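PDB 6A5M: histone-lysine N-methyltransferase, H3 lysine-9 specific SUVH6 from Arabidopsis thaliana, which probably transfers methyl groups from S-adenosylmethionine to a lysine of the histone H3 tail, a modification linked to gene silencing. Local coordinates for residues Asp28-Glu33 with Cys296-Ala301. The protein carries 1 engineered substitution. Residues are numbered along the deposited sequence; the frame is centred on the assembly and turned at random.
Sequences DEAKPE and CTEAEA. With ZN (zinc ion), chain D; ZN (zinc ion), chain C.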
ATOM      1  N   ASP A  28       5.792  20.594  -7.753  1.00 38.83           N
ATOM      2  CA  ASP A  28       7.134  21.096  -7.404  1.00 38.03           C
ATOM      3  C   ASP A  28       8.233  20.500  -8.302  1.00 41.84           C
ATOM      4  O   ASP A  28       9.148  21.211  -8.746  1.00 42.97           O
ATOM      5  CB  ASP A  28       7.474  20.813  -5.935  1.00 35.48           C
ATOM      6  CG  ASP A  28       8.707  21.599  -5.457  1.00 43.84           C
ATOM      7  OD1 ASP A  28       9.657  20.968  -4.949  1.00 44.43           O
ATOM      8  OD2 ASP A  28       8.727  22.850  -5.585  1.00 44.83           O
ATOM      9  N   GLU A  29       8.127  19.197  -8.564  1.00 38.16           N
ATOM     10  CA  GLU A  29       9.090  18.458  -9.374  1.00 34.67           C
ATOM     11  C   GLU A  29       9.060  18.903 -10.842  1.00 36.58           C
ATOM     12  O   GLU A  29      10.021  18.686 -11.578  1.00 42.80           O
ATOM     13  CB  GLU A  29       8.825  16.943  -9.257  1.00 31.79           C
ATOM     14  CG  GLU A  29       9.185  16.349  -7.879  1.00 30.62           C
ATOM     15  CD  GLU A  29       8.615  14.944  -7.636  1.00 33.63           C
ATOM     16  OE1 GLU A  29       7.590  14.589  -8.265  1.00 33.02           O
ATOM     17  OE2 GLU A  29       9.203  14.187  -6.819  1.00 35.25           O
ATOM     18  N   ALA A  30       7.973  19.540 -11.268  1.00 38.44           N
ATOM     19  CA  ALA A  30       7.900  20.063 -12.635  1.00 38.30           C
ATOM     20  C   ALA A  30       8.676  21.374 -12.822  1.00 43.08           C
ATOM     21  O   ALA A  30       8.961  21.763 -13.956  1.00 43.65           O
ATOM     22  CB  ALA A  30       6.455  20.268 -13.044  1.00 37.52           C
ATOM     23  N   LYS A  31       9.000  22.052 -11.718  1.00 38.76           N
ATOM     24  CA  LYS A  31       9.729  23.328 -11.766  1.00 44.94           C
ATOM     25  C   LYS A  31      11.228  23.119 -11.953  1.00 48.86           C
ATOM     26  O   LYS A  31      11.763  22.084 -11.561  1.00 49.14           O
ATOM     27  CB  LYS A  31       9.489  24.143 -10.482  1.00 43.33           C
ATOM     28  CG  LYS A  31       8.214  24.959 -10.481  1.00 43.98           C
ATOM     29  CD  LYS A  31       7.729  25.235  -9.063  1.00 44.83           C
ATOM     30  CE  LYS A  31       6.333  25.841  -9.078  1.00 43.81           C
ATOM     31  NZ  LYS A  31       5.775  26.030  -7.713  1.00 42.39           N
ATOM     32  N   PRO A  32      11.916  24.105 -12.553  1.00 51.37           N
ATOM     33  CA  PRO A  32      13.386  24.073 -12.596  1.00 55.06           C
ATOM     34  C   PRO A  32      13.998  23.959 -11.191  1.00 57.62           C
ATOM     35  O   PRO A  32      13.421  24.483 -10.237  1.00 58.35           O
ATOM     36  CB  PRO A  32      13.748  25.410 -13.253  1.00 57.71           C
ATOM     37  CG  PRO A  32      12.536  25.780 -14.056  1.00 57.11           C
ATOM     38  CD  PRO A  32      11.358  25.258 -13.285  1.00 52.73           C
ATOM     39  N   GLU A  33      15.143  23.288 -11.070  1.00 57.83           N
ATOM     40  CA  GLU A  33      15.757  23.006  -9.769  1.00 60.78           C
ATOM     41  C   GLU A  33      15.924  24.268  -8.917  1.00 58.50           C
ATOM     42  O   GLU A  33      15.845  24.209  -7.688  1.00 52.33           O
ATOM     43  CB  GLU A  33      17.121  22.324  -9.956  1.00 70.47           C
ATOM     44  CG  GLU A  33      17.078  20.929 -10.610  1.00 77.95           C
ATOM     45  CD  GLU A  33      17.064  20.967 -12.145  1.00 84.48           C
ATOM     46  OE1 GLU A  33      17.030  22.076 -12.726  1.00 87.78           O
ATOM     47  OE2 GLU A  33      17.087  19.882 -12.774  1.00 84.30           O
ATOM     48  N   CYS A 296      14.314  12.057 -17.981  1.00 46.51           N
ATOM     49  CA  CYS A 296      13.267  12.936 -18.480  1.00 46.81           C
ATOM     50  C   CYS A 296      12.522  13.590 -17.345  1.00 47.09           C
ATOM     51  O   CYS A 296      12.158  12.936 -16.369  1.00 45.89           O
ATOM     52  CB  CYS A 296      12.279  12.183 -19.362  1.00 43.81           C
ATOM     53  SG  CYS A 296      13.049  11.521 -20.809  1.00 44.06           S
ATOM     54  N   THR A 297      12.342  14.888 -17.505  1.00 51.34           N
ATOM     55  CA  THR A 297      11.603  15.715 -16.592  1.00 54.64           C
ATOM     56  C   THR A 297      10.987  16.907 -17.310  1.00 57.99           C
ATOM     57  O   THR A 297      11.492  17.339 -18.318  1.00 60.50           O
ATOM     58  CB  THR A 297      12.501  16.160 -15.435  1.00 57.79           C
ATOM     59  OG1 THR A 297      11.955  17.313 -14.817  1.00 60.86           O
ATOM     60  CG2 THR A 297      13.860  16.504 -15.915  1.00 60.85           C
ATOM     61  N   GLU A 298       9.906  17.447 -16.769  1.00 56.72           N
ATOM     62  CA  GLU A 298       9.277  18.672 -17.260  1.00 60.82           C
ATOM     63  C   GLU A 298      10.217  19.885 -17.154  1.00 64.37           C
ATOM     64  O   GLU A 298      10.214  20.771 -17.978  1.00 64.17           O
ATOM     65  CB  GLU A 298       7.963  18.940 -16.519  1.00 61.44           C
ATOM     66  CG  GLU A 298       6.843  19.489 -17.380  1.00 65.61           C
ATOM     67  CD  GLU A 298       5.541  19.743 -16.637  1.00 68.23           C
ATOM     68  OE1 GLU A 298       5.076  18.854 -15.918  1.00 65.85           O
ATOM     69  OE2 GLU A 298       4.961  20.833 -16.783  1.00 70.56           O
ATOM     70  N   ALA A 299      10.999  19.917 -16.091  1.00 63.93           N
ATOM     71  CA  ALA A 299      11.878  21.025 -15.781  1.00 68.58           C
ATOM     72  C   ALA A 299      12.959  21.286 -16.802  1.00 73.84           C
ATOM     73  O   ALA A 299      13.216  22.424 -17.145  1.00 74.47           O
ATOM     74  CB  ALA A 299      12.504  20.806 -14.419  1.00 68.70           C
ATOM     75  N   GLU A 300      13.598  20.240 -17.290  1.00 79.94           N
ATOM     76  CA  GLU A 300      14.584  20.395 -18.340  1.00 84.89           C
ATOM     77  C   GLU A 300      13.737  20.880 -19.519  1.00 86.47           C
ATOM     78  O   GLU A 300      12.722  20.282 -19.805  1.00 91.16           O
ATOM     79  CB  GLU A 300      15.246  19.025 -18.582  1.00 84.51           C
ATOM     80  CG  GLU A 300      16.780  18.955 -18.498  1.00 89.69           C
ATOM     81  CD  GLU A 300      17.391  18.504 -17.152  1.00 93.92           C
ATOM     82  OE1 GLU A 300      16.770  18.632 -16.079  1.00 92.33           O
ATOM     83  OE2 GLU A 300      18.542  18.038 -17.153  1.00 99.12           O
ATOM     84  N   ALA A 301      14.112  21.964 -20.192  1.00 84.29           N
ATOM     85  CA  ALA A 301      13.156  22.614 -21.102  1.00 82.74           C
ATOM     86  C   ALA A 301      13.020  22.203 -22.572  1.00 81.53           C
ATOM     87  O   ALA A 301      12.060  22.592 -23.234  1.00 84.77           O
ATOM     88  CB  ALA A 301      13.262  24.111 -20.998  1.00 84.80           C
TER
HETATM   89 ZN    ZN D 803      12.549  12.288 -22.731  1.00 39.78          ZN
HETATM   90 ZN    ZN C 802      13.130   9.038 -20.536  1.00 36.28          ZN
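Ala299 and Ala30 make the largest shares of this contact, which is van der Waals packing without a hydrogen bond across it. The methyl CB of Ala299 is directed at the turn that follows helix 6-29 and lies 3.2 Å from Lys31 O, with Pro32 N beside it at 3.8 Å. Ala30 answers with its own methyl: CB rests 3.5 Å from Glu298 OE1, against the carboxylate end of a side chain that is extended beyond CG and runs alongside it. Ala30 O and Ala299 N approach to 3.5 Å, but the angle is too poor for a bond.

Polar bonds form within each segment instead. Thr297 OG1, anti to the backbone N (chi1 159°), is turned to accept from Ala299 N at 3.1 Å, closing an ST turn that presents the alanine methyl. A valine here would probably leave Ala299 N without this acceptor and the turn less firmly fixed. Within 28-33, Lys31 N binds Asp28 O. Glu29, by contrast, bonds outside both segments, OE1 accepting from Asn317 ND2 and OE2 from Phe318 N.

Like charges meet at the exposed edge, where Glu33 OE2 and Glu300 OE1 stand 3.5 Å apart with carboxylate planes turned 66° to each other. Both chains bend at chi2; the pair is probably mildly repulsive unless solvent screens it or a proton is shared.

Metal binding fixes the start of 296-301: Cys296 SG bridges two zinc ions, 2.1 Å from the zinc of chain D and 2.5 Å from that of chain C, with cysteines such as Cys290 and Cys304 among the other ligands. Such bridging thiolates characterise the cysteine-rich zinc cluster of the pre-SET motif, whose surface loop here abuts the end of the long N-terminal helix.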